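Local coordinates for zinc finger (CCCH type) motif-containing protein (Toxoplasma gondii, PDB 7NG2) that probably reads N6-methyladenosine in RNA through its YTH domain, the part of this cleavage and polyadenylation factor crystallised here without RNA, at residues A[47-50]-A[51-55]; A[36-40]-A[41-45]; A[85-88]-A[89-93]; A[63-66]-A[67-71]; A[124-127]-A[128-131]. All coordinates share one frame; numbering follows the deposited sequence. Where two conformers were deposited one is given.

Interaction 1: residues A[47-50]-A[51-55]; sequences SNAF and TSTDH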
loop_
_atom_site.group_PDB
_atom_site.type_symbol
_atom_site.label_atom_id
_atom_site.label_comp_id
_atom_site.label_asym_id
_atom_site.label_seq_id
_atom_site.Cartn_x
_atom_site.Cartn_y
_atom_site.Cartn_z
ATOM N N SER A 47 -8.400 -8.509 2.759
ATOM C CA SER A 47 -8.511 -9.573 3.750
ATOM C C SER A 47 -8.282 -10.933 3.118
ATOM O O SER A 47 -7.576 -11.777 3.681
ATOM C CB SER A 47 -9.887 -9.538 4.409
ATOM O OG SER A 47 -10.068 -8.354 5.152
ATOM N N ASN A 48 -8.911 -11.180 1.970
ATOM C CA ASN A 48 -8.740 -12.465 1.297
ATOM C C ASN A 48 -7.314 -12.660 0.814
ATOM O O ASN A 48 -6.813 -13.786 0.818
ATOM C CB ASN A 48 -9.754 -12.611 0.162
ATOM C CG ASN A 48 -11.160 -12.781 0.683
ATOM O OD1 ASN A 48 -11.347 -13.089 1.853
ATOM N ND2 ASN A 48 -12.149 -12.584 -0.171
ATOM N N ALA A 49 -6.647 -11.577 0.416
ATOM C CA ALA A 49 -5.233 -11.666 0.071
ATOM C C ALA A 49 -4.381 -11.953 1.305
ATOM O O ALA A 49 -3.457 -12.769 1.255
ATOM C CB ALA A 49 -4.790 -10.373 -0.617
ATOM N N PHE A 50 -4.690 -11.299 2.426
ATOM C CA PHE A 50 -3.878 -11.430 3.637
ATOM C C PHE A 50 -3.842 -12.865 4.147
ATOM O O PHE A 50 -2.792 -13.356 4.576
ATOM C CB PHE A 50 -4.408 -10.505 4.738
ATOM C CG PHE A 50 -3.653 -10.619 6.036
ATOM C CD1 PHE A 50 -2.421 -10.010 6.196
ATOM C CD2 PHE A 50 -4.160 -11.372 7.084
ATOM C CE1 PHE A 50 -1.722 -10.127 7.384
ATOM C CE2 PHE A 50 -3.464 -11.496 8.270
ATOM C CZ PHE A 50 -2.249 -10.878 8.427
ATOM N N THR A 51 -4.981 -13.551 4.123
ATOM C CA THR A 51 -5.020 -14.904 4.653
ATOM C C THR A 51 -4.388 -15.926 3.720
ATOM O O THR A 51 -4.024 -17.011 4.173
ATOM C CB THR A 51 -6.469 -15.303 4.962
ATOM O OG1 THR A 51 -7.240 -15.334 3.753
ATOM C CG2 THR A 51 -7.113 -14.327 5.955
ATOM N N SER A 52 -4.238 -15.605 2.440
ATOM C CA SER A 52 -3.851 -16.582 1.431
ATOM C C SER A 52 -2.552 -16.245 0.715
ATOM O O SER A 52 -2.238 -16.883 -0.288
ATOM C CB SER A 52 -4.970 -16.732 0.401
ATOM O OG SER A 52 -5.133 -15.519 -0.320
ATOM N N THR A 53 -1.803 -15.262 1.188
ATOM C CA THR A 53 -0.554 -14.859 0.564
ATOM C C THR A 53 0.472 -14.681 1.664
ATOM O O THR A 53 0.132 -14.229 2.764
ATOM C CB THR A 53 -0.730 -13.520 -0.174
ATOM O OG1 THR A 53 -1.941 -13.537 -0.932
ATOM C CG2 THR A 53 0.430 -13.259 -1.103
ATOM N N ASP A 54 1.729 -15.022 1.374
ATOM C CA ASP A 54 2.755 -14.858 2.398
ATOM C C ASP A 54 2.930 -13.390 2.776
ATOM O O ASP A 54 3.043 -13.061 3.960
ATOM C CB ASP A 54 4.084 -15.460 1.946
ATOM C CG ASP A 54 4.017 -16.962 1.710
ATOM O OD1 ASP A 54 3.056 -17.647 2.128
ATOM O OD2 ASP A 54 4.967 -17.451 1.079
ATOM N N HIS A 55 2.947 -12.498 1.784
ATOM C CA HIS A 55 3.099 -11.055 1.984
ATOM C C HIS A 55 2.129 -10.288 1.109
ATOM O O HIS A 55 2.099 -10.495 -0.108
ATOM C CB HIS A 55 4.503 -10.580 1.608
ATOM C CG HIS A 55 5.595 -11.262 2.359
ATOM N ND1 HIS A 55 5.788 -11.082 3.708
ATOM C CD2 HIS A 55 6.563 -12.112 1.945
ATOM C CE1 HIS A 55 6.824 -11.802 4.100
ATOM N NE2 HIS A 55 7.316 -12.432 3.046
HETATM O O HOH W 1 -10.265 -15.016 3.587
HETATM O O HOH W 2 -0.229 -12.171 4.698
#

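Interaction 2: residues A[36-40]-A[41-45]; sequences WATSK and GNSRK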
loop_
_atom_site.group_PDB
_atom_site.type_symbol
_atom_site.label_atom_id
_atom_site.label_comp_id
_atom_site.label_asym_id
_atom_site.label_seq_id
_atom_site.Cartn_x
_atom_site.Cartn_y
_atom_site.Cartn_z
ATOM N N TRP A 36 -3.938 1.487 8.740
ATOM C CA TRP A 36 -4.638 1.965 7.554
ATOM C C TRP A 36 -6.082 1.482 7.616
ATOM O O TRP A 36 -6.418 0.581 8.384
ATOM C CB TRP A 36 -3.958 1.481 6.257
ATOM C CG TRP A 36 -4.403 2.254 5.060
ATOM C CD1 TRP A 36 -5.103 1.781 3.993
ATOM C CD2 TRP A 36 -4.178 3.647 4.812
ATOM N NE1 TRP A 36 -5.333 2.796 3.092
ATOM C CE2 TRP A 36 -4.780 3.953 3.577
ATOM C CE3 TRP A 36 -3.541 4.668 5.528
ATOM C CZ2 TRP A 36 -4.751 5.240 3.026
ATOM C CZ3 TRP A 36 -3.517 5.947 4.984
ATOM C CH2 TRP A 36 -4.117 6.219 3.743
ATOM N N ALA A 37 -6.929 2.086 6.783
ATOM C CA ALA A 37 -8.271 1.578 6.545
ATOM C C ALA A 37 -8.639 1.916 5.112
ATOM O O ALA A 37 -8.151 2.900 4.549
ATOM C CB ALA A 37 -9.308 2.155 7.524
ATOM N N THR A 38 -9.516 1.111 4.526
ATOM C CA THR A 38 -9.909 1.317 3.140
ATOM C C THR A 38 -11.408 1.060 3.003
ATOM O O THR A 38 -12.098 0.740 3.975
ATOM C CB THR A 38 -9.021 0.482 2.201
ATOM O OG1 THR A 38 -9.270 0.841 0.838
ATOM C CG2 THR A 38 -9.288 -0.994 2.384
ATOM N N SER A 39 -11.916 1.230 1.786
ATOM C CA SER A 39 -13.327 1.003 1.514
ATOM C C SER A 39 -13.715 -0.427 1.891
ATOM O O SER A 39 -12.875 -1.322 1.992
ATOM C CB SER A 39 -13.606 1.239 0.032
ATOM O OG SER A 39 -13.068 0.166 -0.729
ATOM N N LYS A 40 -15.014 -0.643 2.104
ATOM C CA LYS A 40 -15.462 -1.977 2.495
ATOM C C LYS A 40 -15.138 -3.010 1.418
ATOM O O LYS A 40 -14.704 -4.126 1.731
ATOM C CB LYS A 40 -16.944 -1.953 2.863
ATOM C CG LYS A 40 -17.212 -1.103 4.104
ATOM C CD LYS A 40 -18.610 -1.295 4.668
ATOM C CE LYS A 40 -18.622 -1.057 6.173
ATOM N NZ LYS A 40 -18.055 -2.215 6.926
ATOM N N GLY A 41 -15.302 -2.644 0.142
ATOM C CA GLY A 41 -14.937 -3.554 -0.936
ATOM C C GLY A 41 -13.457 -3.891 -0.949
ATOM O O GLY A 41 -13.073 -5.060 -1.068
ATOM N N ASN A 42 -12.603 -2.870 -0.826
ATOM C CA ASN A 42 -11.166 -3.126 -0.802
ATOM C C ASN A 42 -10.767 -3.875 0.456
ATOM O O ASN A 42 -9.808 -4.654 0.434
ATOM C CB ASN A 42 -10.379 -1.815 -0.892
ATOM C CG ASN A 42 -10.318 -1.254 -2.294
ATOM O OD1 ASN A 42 -10.526 -1.968 -3.272
ATOM N ND2 ASN A 42 -10.013 0.036 -2.401
ATOM N N SER A 43 -11.494 -3.650 1.555
ATOM C CA SER A 43 -11.188 -4.340 2.802
ATOM C C SER A 43 -11.380 -5.840 2.649
ATOM O O SER A 43 -10.565 -6.633 3.135
ATOM C CB SER A 43 -12.094 -3.817 3.916
ATOM O OG SER A 43 -11.780 -2.483 4.276
ATOM N N ARG A 44 -12.455 -6.249 1.976
ATOM C CA ARG A 44 -12.678 -7.671 1.757
ATOM C C ARG A 44 -11.605 -8.246 0.842
ATOM O O ARG A 44 -11.063 -9.324 1.110
ATOM C CB ARG A 44 -14.067 -7.896 1.167
ATOM C CG ARG A 44 -14.455 -9.360 1.106
ATOM C CD ARG A 44 -15.385 -9.720 2.268
ATOM N NE ARG A 44 -14.770 -9.490 3.571
ATOM C CZ ARG A 44 -13.946 -10.345 4.163
ATOM N NH1 ARG A 44 -13.636 -11.478 3.554
ATOM N NH2 ARG A 44 -13.425 -10.068 5.349
ATOM N N LYS A 45 -11.272 -7.519 -0.225
ATOM C CA LYS A 45 -10.248 -7.961 -1.166
ATOM C C LYS A 45 -8.897 -8.125 -0.479
ATOM O O LYS A 45 -8.199 -9.127 -0.681
ATOM C CB LYS A 45 -10.159 -6.939 -2.298
ATOM C CG LYS A 45 -9.112 -7.238 -3.337
ATOM C CD LYS A 45 -9.385 -6.435 -4.593
ATOM C CE LYS A 45 -9.116 -4.960 -4.365
ATOM N NZ LYS A 45 -9.513 -4.136 -5.544
HETATM O O HOH W 3 -10.147 -1.290 6.075
#

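Interaction 3: residues A[85-88]-A[89-93]; sequences GIWG and PVQLR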
loop_
_atom_site.group_PDB
_atom_site.type_symbol
_atom_site.label_atom_id
_atom_site.label_comp_id
_atom_site.label_asym_id
_atom_site.label_seq_id
_atom_site.Cartn_x
_atom_site.Cartn_y
_atom_site.Cartn_z
ATOM N N GLY A 85 -11.621 4.987 15.618
ATOM C CA GLY A 85 -11.962 6.369 15.331
ATOM C C GLY A 85 -10.819 7.268 14.922
ATOM O O GLY A 85 -11.024 8.479 14.794
ATOM N N ILE A 86 -9.629 6.713 14.682
ATOM C CA ILE A 86 -8.445 7.535 14.447
ATOM C C ILE A 86 -8.602 8.441 13.229
ATOM O O ILE A 86 -8.008 9.525 13.177
ATOM C CB ILE A 86 -7.184 6.651 14.365
ATOM C CG1 ILE A 86 -5.923 7.516 14.458
ATOM C CG2 ILE A 86 -7.197 5.787 13.091
ATOM C CD1 ILE A 86 -4.628 6.723 14.549
ATOM N N TRP A 87 -9.396 8.031 12.240
ATOM C CA TRP A 87 -9.501 8.790 10.998
ATOM C C TRP A 87 -10.564 9.870 11.053
ATOM O O TRP A 87 -10.713 10.629 10.093
ATOM C CB TRP A 87 -9.791 7.865 9.810
ATOM C CG TRP A 87 -8.798 6.771 9.684
ATOM C CD1 TRP A 87 -9.033 5.435 9.840
ATOM C CD2 TRP A 87 -7.396 6.907 9.418
ATOM N NE1 TRP A 87 -7.866 4.734 9.664
ATOM C CE2 TRP A 87 -6.847 5.614 9.412
ATOM C CE3 TRP A 87 -6.556 7.999 9.178
ATOM C CZ2 TRP A 87 -5.492 5.381 9.171
ATOM C CZ3 TRP A 87 -5.216 7.768 8.940
ATOM C CH2 TRP A 87 -4.695 6.470 8.941
ATOM N N GLY A 88 -11.305 9.968 12.146
ATOM C CA GLY A 88 -12.400 10.903 12.210
ATOM C C GLY A 88 -13.625 10.355 11.509
ATOM O O GLY A 88 -13.746 9.150 11.277
ATOM N N PRO A 89 -14.555 11.243 11.150
ATOM C CA PRO A 89 -15.861 10.784 10.639
ATOM C C PRO A 89 -15.801 9.891 9.408
ATOM O O PRO A 89 -16.731 9.102 9.189
ATOM C CB PRO A 89 -16.601 12.099 10.361
ATOM C CG PRO A 89 -15.989 13.072 11.321
ATOM C CD PRO A 89 -14.532 12.695 11.388
ATOM N N VAL A 90 -14.753 9.993 8.586
ATOM C CA VAL A 90 -14.614 9.082 7.450
ATOM C C VAL A 90 -14.556 7.624 7.897
ATOM O O VAL A 90 -14.866 6.723 7.110
ATOM C CB VAL A 90 -13.412 9.483 6.564
ATOM C CG1 VAL A 90 -12.113 9.098 7.237
ATOM C CG2 VAL A 90 -13.517 8.831 5.187
ATOM N N GLN A 91 -14.185 7.374 9.159
ATOM C CA GLN A 91 -14.195 6.017 9.702
ATOM C C GLN A 91 -15.519 5.316 9.419
ATOM O O GLN A 91 -15.550 4.112 9.142
ATOM C CB GLN A 91 -13.932 6.093 11.208
ATOM C CG GLN A 91 -13.518 4.804 11.873
ATOM C CD GLN A 91 -12.044 4.512 11.704
ATOM O OE1 GLN A 91 -11.179 5.203 12.265
ATOM N NE2 GLN A 91 -11.744 3.487 10.928
ATOM N N LEU A 92 -16.625 6.067 9.452
ATOM C CA LEU A 92 -17.953 5.493 9.262
ATOM C C LEU A 92 -18.183 4.952 7.856
ATOM O O LEU A 92 -19.099 4.145 7.663
ATOM C CB LEU A 92 -19.018 6.539 9.599
ATOM C CG LEU A 92 -19.004 7.089 11.029
ATOM C CD1 LEU A 92 -19.765 8.406 11.117
ATOM C CD2 LEU A 92 -19.610 6.069 11.971
ATOM N N ARG A 93 -17.393 5.376 6.869
ATOM C CA ARG A 93 -17.545 4.906 5.495
ATOM C C ARG A 93 -16.429 3.965 5.068
ATOM O O ARG A 93 -16.262 3.713 3.869
ATOM C CB ARG A 93 -17.647 6.081 4.521
ATOM C CG ARG A 93 -18.911 6.902 4.687
ATOM C CD ARG A 93 -18.781 8.264 4.025
ATOM N NE ARG A 93 -18.455 9.307 4.993
ATOM C CZ ARG A 93 -17.473 10.189 4.835
ATOM N NH1 ARG A 93 -16.722 10.158 3.742
ATOM N NH2 ARG A 93 -17.244 11.103 5.768
HETATM O O HOH W 4 -12.803 12.203 8.665
#

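Interaction 4: residues A[63-66]-A[67-71]; sequences NESG and GFQGF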
loop_
_atom_site.group_PDB
_atom_site.type_symbol
_atom_site.label_atom_id
_atom_site.label_comp_id
_atom_site.label_asym_id
_atom_site.label_seq_id
_atom_site.Cartn_x
_atom_site.Cartn_y
_atom_site.Cartn_z
ATOM N N ASN A 63 -3.177 11.230 -3.526
ATOM C CA ASN A 63 -3.851 11.815 -4.680
ATOM C C ASN A 63 -3.108 13.059 -5.152
ATOM O O ASN A 63 -2.818 13.962 -4.365
ATOM C CB ASN A 63 -5.281 12.201 -4.291
ATOM C CG ASN A 63 -6.202 11.001 -4.106
ATOM O OD1 ASN A 63 -5.845 9.862 -4.388
ATOM N ND2 ASN A 63 -7.416 11.270 -3.632
ATOM N N GLU A 64 -2.762 13.075 -6.439
ATOM C CA GLU A 64 -2.096 14.200 -7.093
ATOM C C GLU A 64 -0.657 14.406 -6.651
ATOM O O GLU A 64 -0.053 15.444 -6.944
ATOM C CB GLU A 64 -2.901 15.499 -6.999
ATOM C CG GLU A 64 -3.945 15.544 -8.039
ATOM C CD GLU A 64 -3.365 15.425 -9.438
ATOM O OE1 GLU A 64 -2.145 15.644 -9.647
ATOM O OE2 GLU A 64 -4.146 15.127 -10.341
ATOM N N SER A 65 -0.082 13.423 -5.968
ATOM C CA SER A 65 1.329 13.485 -5.623
ATOM C C SER A 65 2.230 13.183 -6.809
ATOM O O SER A 65 3.420 13.508 -6.759
ATOM C CB SER A 65 1.632 12.510 -4.490
ATOM O OG SER A 65 1.528 11.171 -4.944
ATOM N N GLY A 66 1.687 12.581 -7.863
ATOM C CA GLY A 66 2.470 12.211 -9.024
ATOM C C GLY A 66 3.308 10.959 -8.886
ATOM O O GLY A 66 4.098 10.666 -9.791
ATOM N N GLY A 67 3.168 10.202 -7.798
ATOM C CA GLY A 67 3.994 9.025 -7.613
ATOM C C GLY A 67 3.736 8.320 -6.305
ATOM O O GLY A 67 2.633 8.379 -5.758
ATOM N N PHE A 68 4.756 7.633 -5.803
ATOM C CA PHE A 68 4.644 6.832 -4.592
ATOM C C PHE A 68 5.441 7.475 -3.470
ATOM O O PHE A 68 6.520 8.033 -3.699
ATOM C CB PHE A 68 5.181 5.409 -4.792
ATOM C CG PHE A 68 4.381 4.576 -5.755
ATOM C CD1 PHE A 68 3.124 4.097 -5.420
ATOM C CD2 PHE A 68 4.903 4.252 -6.997
ATOM C CE1 PHE A 68 2.399 3.307 -6.314
ATOM C CE2 PHE A 68 4.185 3.468 -7.889
ATOM C CZ PHE A 68 2.933 2.996 -7.554
ATOM N N GLN A 69 4.923 7.349 -2.249
ATOM C CA GLN A 69 5.613 7.797 -1.049
ATOM C C GLN A 69 6.265 6.651 -0.288
ATOM O O GLN A 69 6.965 6.902 0.699
ATOM C CB GLN A 69 4.660 8.570 -0.124
ATOM C CG GLN A 69 4.214 9.924 -0.665
ATOM C CD GLN A 69 3.214 9.790 -1.792
ATOM O OE1 GLN A 69 2.170 9.168 -1.629
ATOM N NE2 GLN A 69 3.535 10.364 -2.947
ATOM N N GLY A 70 6.071 5.422 -0.729
ATOM C CA GLY A 70 6.676 4.283 -0.080
ATOM C C GLY A 70 5.760 3.083 -0.161
ATOM O O GLY A 70 4.791 3.054 -0.910
ATOM N N PHE A 71 6.093 2.072 0.637
ATOM C CA PHE A 71 5.290 0.861 0.648
ATOM C C PHE A 71 5.373 0.203 2.015
ATOM O O PHE A 71 6.284 0.469 2.804
ATOM C CB PHE A 71 5.650 -0.119 -0.487
ATOM C CG PHE A 71 7.015 -0.754 -0.370
ATOM C CD1 PHE A 71 8.124 -0.129 -0.914
ATOM C CD2 PHE A 71 7.183 -1.993 0.238
ATOM C CE1 PHE A 71 9.385 -0.716 -0.838
ATOM C CE2 PHE A 71 8.431 -2.577 0.314
ATOM C CZ PHE A 71 9.536 -1.938 -0.224
#

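Interaction 5: residues A[124-127]-A[128-131]; sequences LPLR and KSRD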
loop_
_atom_site.group_PDB
_atom_site.type_symbol
_atom_site.label_atom_id
_atom_site.label_comp_id
_atom_site.label_asym_id
_atom_site.label_seq_id
_atom_site.Cartn_x
_atom_site.Cartn_y
_atom_site.Cartn_z
ATOM N N LEU A 124 -3.778 0.253 -18.472
ATOM C CA LEU A 124 -3.793 1.679 -18.206
ATOM C C LEU A 124 -2.457 2.111 -17.609
ATOM O O LEU A 124 -1.757 1.303 -16.988
ATOM C CB LEU A 124 -4.908 2.012 -17.221
ATOM C CG LEU A 124 -6.317 2.081 -17.806
ATOM C CD1 LEU A 124 -7.344 2.216 -16.694
ATOM C CD2 LEU A 124 -6.433 3.234 -18.792
ATOM N N PRO A 125 -2.080 3.377 -17.791
ATOM C CA PRO A 125 -0.851 3.871 -17.167
ATOM C C PRO A 125 -0.929 3.729 -15.656
ATOM O O PRO A 125 -2.001 3.823 -15.058
ATOM C CB PRO A 125 -0.809 5.349 -17.578
ATOM C CG PRO A 125 -1.689 5.441 -18.780
ATOM C CD PRO A 125 -2.761 4.421 -18.576
ATOM N N LEU A 126 0.232 3.490 -15.048
ATOM C CA LEU A 126 0.316 3.355 -13.599
ATOM C C LEU A 126 -0.299 4.554 -12.891
ATOM O O LEU A 126 -0.926 4.406 -11.834
ATOM C CB LEU A 126 1.789 3.246 -13.227
ATOM C CG LEU A 126 2.195 2.514 -11.964
ATOM C CD1 LEU A 126 1.476 1.175 -11.822
ATOM C CD2 LEU A 126 3.690 2.322 -12.026
ATOM N N ARG A 127 -0.157 5.746 -13.469
ATOM C CA ARG A 127 -0.701 6.940 -12.837
ATOM C C ARG A 127 -2.217 6.892 -12.705
ATOM O O ARG A 127 -2.773 7.588 -11.851
ATOM C CB ARG A 127 -0.273 8.194 -13.613
ATOM C CG ARG A 127 -0.965 8.357 -14.964
ATOM C CD ARG A 127 -0.697 9.721 -15.613
ATOM N NE ARG A 127 -1.273 9.788 -16.957
ATOM C CZ ARG A 127 -0.703 9.266 -18.039
ATOM N NH1 ARG A 127 0.469 8.651 -17.944
ATOM N NH2 ARG A 127 -1.301 9.355 -19.219
ATOM N N LYS A 128 -2.903 6.095 -13.519
ATOM C CA LYS A 128 -4.354 6.022 -13.442
ATOM C C LYS A 128 -4.838 4.967 -12.455
ATOM O O LYS A 128 -6.040 4.697 -12.394
ATOM C CB LYS A 128 -4.969 5.824 -14.831
ATOM C CG LYS A 128 -4.583 6.916 -15.826
ATOM C CD LYS A 128 -5.712 7.216 -16.804
ATOM C CE LYS A 128 -6.858 7.948 -16.119
ATOM N NZ LYS A 128 -6.610 9.415 -16.017
ATOM N N SER A 129 -3.932 4.396 -11.663
ATOM C CA SER A 129 -4.326 3.439 -10.641
ATOM C C SER A 129 -5.299 4.074 -9.661
ATOM O O SER A 129 -5.098 5.199 -9.203
ATOM C CB SER A 129 -3.095 2.982 -9.862
ATOM O OG SER A 129 -2.149 2.367 -10.714
ATOM N N ARG A 130 -6.345 3.337 -9.329
ATOM C CA ARG A 130 -7.282 3.746 -8.297
ATOM C C ARG A 130 -6.951 3.041 -6.985
ATOM O O ARG A 130 -6.119 2.133 -6.923
ATOM C CB ARG A 130 -8.718 3.440 -8.731
ATOM C CG ARG A 130 -9.314 4.492 -9.662
ATOM C CD ARG A 130 -9.710 5.738 -8.873
ATOM N NE ARG A 130 -10.655 5.440 -7.795
ATOM C CZ ARG A 130 -10.377 5.514 -6.494
ATOM N NH1 ARG A 130 -9.169 5.886 -6.073
ATOM N NH2 ARG A 130 -11.316 5.219 -5.605
ATOM N N ASP A 131 -7.622 3.464 -5.924
ATOM C CA ASP A 131 -7.393 2.855 -4.625
ATOM C C ASP A 131 -7.734 1.368 -4.677
ATOM O O ASP A 131 -8.839 0.990 -5.067
ATOM C CB ASP A 131 -8.269 3.557 -3.592
ATOM C CG ASP A 131 -8.006 3.076 -2.192
ATOM O OD1 ASP A 131 -6.832 3.071 -1.787
ATOM O OD2 ASP A 131 -8.971 2.717 -1.493
HETATM O O HOH W 5 -2.800 6.821 -9.187
#

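Interaction 1: residues A[47-50]-A[51-55]
Ala49 O takes two bonds where its helix runs out. Thr53 OG1 donates to it at 2.8 Å, not far from the carbonyl plane, while Ser52 N reaches the same oxygen at 3.2 Å from well above that plane. The short threonine bond depends on a rotation (chi1 -45°) that sets OG1 beside the backbone N and away from the carbonyl carbon, so that the hydroxyl turns back toward the last helical turn. One residue earlier, Ser52 does much the same: its OG, held between its own backbone N and carbonyl carbon at chi1 65°, donates to Asn48 O at 2.7 Å. An ordinary i to i+4 bond survives further back, from Thr51 N to Ser47 O (3.2 Å). Two carbonyls of the last turn, those of Asn48 and Ala49, are thus met by the hydroxyls of Ser52 and Thr53. Water 2 sits 2.8 Å from Phe50 O and 2.8 Å from Thr53 O, bridging the helix to the departing chain, though other acceptors compete for its protons. All this closes helix 40-52 just before strand 55-62 begins, with the Ala49 and Thr53 side chains lying against Arg15 of the adjacent strand 14-21, and Ala49 also on Phe17.

Interaction 2: residues A[36-40]-A[41-45]
Hydrogen bonds do most of the work between Ser39 and the first helical turn. Ser39 OG accepts from Asn42 N at 3.1 Å, the N-H pointing almost straight at it (163°). Its chi1 of 73° swings the hydroxyl oxygen round to face the helix start. Ser39 O is gripped twice by one residue: Ser43 N donates at 2.7 Å, nearly in line with the C=O bond, and Ser43 OG donates at 2.8 Å from above the carbonyl plane. Arg44 N to Lys40 O, at 3.1 Å, continues the regular helical pattern.

Water adds a second link, since water 3 accepts from Thr38 N and donates to Ser43 OG at 2.7 Å.

Packing falls to Thr38 and Asn42, whose side chains cross at about a right angle: Thr38 CG2 and OG1 both rest on Asn42 CB, OG1 at 3.4 Å. The amide end of Asn42 turns to other partners: ND2 donates to Asp131 O, and OD1 takes a weak bond from Lys45 NZ one helical turn on.

This is a serine N-cap: Ser39 closes the start of helix 40-52 just after strand 35-36, in the YTH domain.

Interaction 3: residues A[85-88]-A[89-93]
Trp87 and Gln91 pass each other at a slant, the indole and amide planes 43° apart. Gln91 NE2 lies in the plane of the indole at its edge, 3.5 Å from Trp87 CD1, and Gln91 OE1 comes obliquely to that same carbon at 3.2 Å. The glutamine gets there by running out with CG trans to its backbone N (chi1 -163°) and then folding at chi2. That brings OE1 to the backbone of the preceding turn, where Trp87 N points straight at it but at a long 3.3 Å, a weak bond. NE2 is used elsewhere, donating to Asn97 OD1, which also takes a weak bond from Trp87 NE1.

The backbone here is a type I beta turn, Gly85 to Gly88, running into a 3-10 segment whose start is marked by Gln91 N to Gly88 O at 2.8 Å. YTH domains hold methyladenine in a tryptophan-lined cage, and Trp87, edge-to-face with Trp36, is probably part of it, as in relatives; a bound isopropanol, probably from the crystallisation liquor, lies about 4 Å from the Trp87 side chain.

Ile86 CG2 sits over one face of the indole, 3.6 Å above its plane and toward the rim. Val90 CG1 packs on Trp87 CB at 3.7 Å, while water 4 bridges Trp87 O and Val90 N.

Interaction 4: residues A[63-66]-A[67-71]
Ser65 and Gln69 meet through polar groups, and Ser65 OG is the focus. Gln69 NE2 donates to it at 2.9 Å, but the N-H is bent to 149° and the bond is weak. Gly67 N also points at Ser65 OG, straighter at 160° yet at 3.4 Å, so it is weak too. The stronger partner of this hydroxyl is Ala62 O, at the end of the preceding strand, to which Ser65 OG is hydrogen-bonded. Gln69 is tied to the same residue, its OE1 accepting from Ala62 N. Both ends of the amide thus have a partner, the oxygen on Ala62 N and the nitrogen, weakly, on the serine.

Torsions explain the meeting. Ser65 OG stands between its own backbone N and carbonyl carbon (chi1 70°), facing the start of the next strand. The Gln69 chain folds at chi2, which carries its amide back toward the loop it has just left.

Van der Waals contact is slight: Ser65 CB lies 3.3 Å from Gln69 NE2, alongside the hydroxyl.

As to the backbone, Ser65 and Gly66 belong to the short connection of a beta hairpin joining antiparallel strands 55-62 and 67-74, with Gly66 at positive phi. Beyond it, Phe68 and Phe71 send their rings against helix 137-149.

The chemistry is that of neutral groups sharing one oxygen. Ser65 OG serves as a junction between loop, strand start and glutamine amide, and since both bonds made to it across this contact are weak, orientation probably rests more on Ala62, which engages both side chains.

Interaction 5: residues A[124-127]-A[128-131]
Two successive i to i+3 bonds coil the backbone from Pro125 to Ser129 into a tight 3-10 turn. Lys128 N donates to Pro125 O at 2.9 Å, and Ser129 N to Leu126 O at 3.0 Å; in both the donor stands well above the carbonyl plane, over 50° out of it. Water 5 then ties the exit, donating to Arg127 O and to Ser129 O, each at 2.8 Å.

Among the side chains Ser129 makes the shortest bond: its OG reaches back to Leu126 O at 2.6 Å, only 16° from the carbonyl plane. With chi1 at -60° the hydroxyl lies beside its own backbone N, so OG and N of one residue close on the same oxygen from different heights. Lys128 runs alongside Pro125 in the same direction, CG of the lysine 4.1 Å from CD of the proline, before its chain bends repeatedly. Arg127 also lies beside Lys128, the two CG atoms 4.0 Å apart. Its extended chain carries the guanidinium over the proline, Pro125 CB sitting 3.5 Å from the plane toward the rim. Leu126 and Ser129 face inward and rest on Ile18 of strand 14-21, in the passage from the small sheet of strands 117-118 and 124-125 to edge strand 134-135.

Chemically the contact has two halves. Inside, Leu126 O is satisfied twice by Ser129, which fixes the hydroxyl in a buried place; outside, the exposed Arg127 and Lys128 bring two like charges near without touching, which may add to the positive potential of this surface.

How the interactions relate
Interactions 1 and 2 lie at the two ends of helix 40-52, their centres 13 Å apart, one closing what the other opens. Interaction 2 has the most neighbours: besides adjoining interaction 1 it touches two others. On one side it touches interaction 3, Ala37 CB packing on Trp87 NE1 at 3.6 Å, where Trp36 and Trp87 probably line the methyladenine pocket. On another it meets interaction 5 through Asn42 and Asp131 (ND2 to O 3.1 Å), which joins the helix start to the 128-131 loop. Interactions 4 and 5 are neighbours, centres 11 Å and nearest atoms about 4 Å apart, without touching. Interactions 1 and 4 lie on opposite sides of the chain's centre.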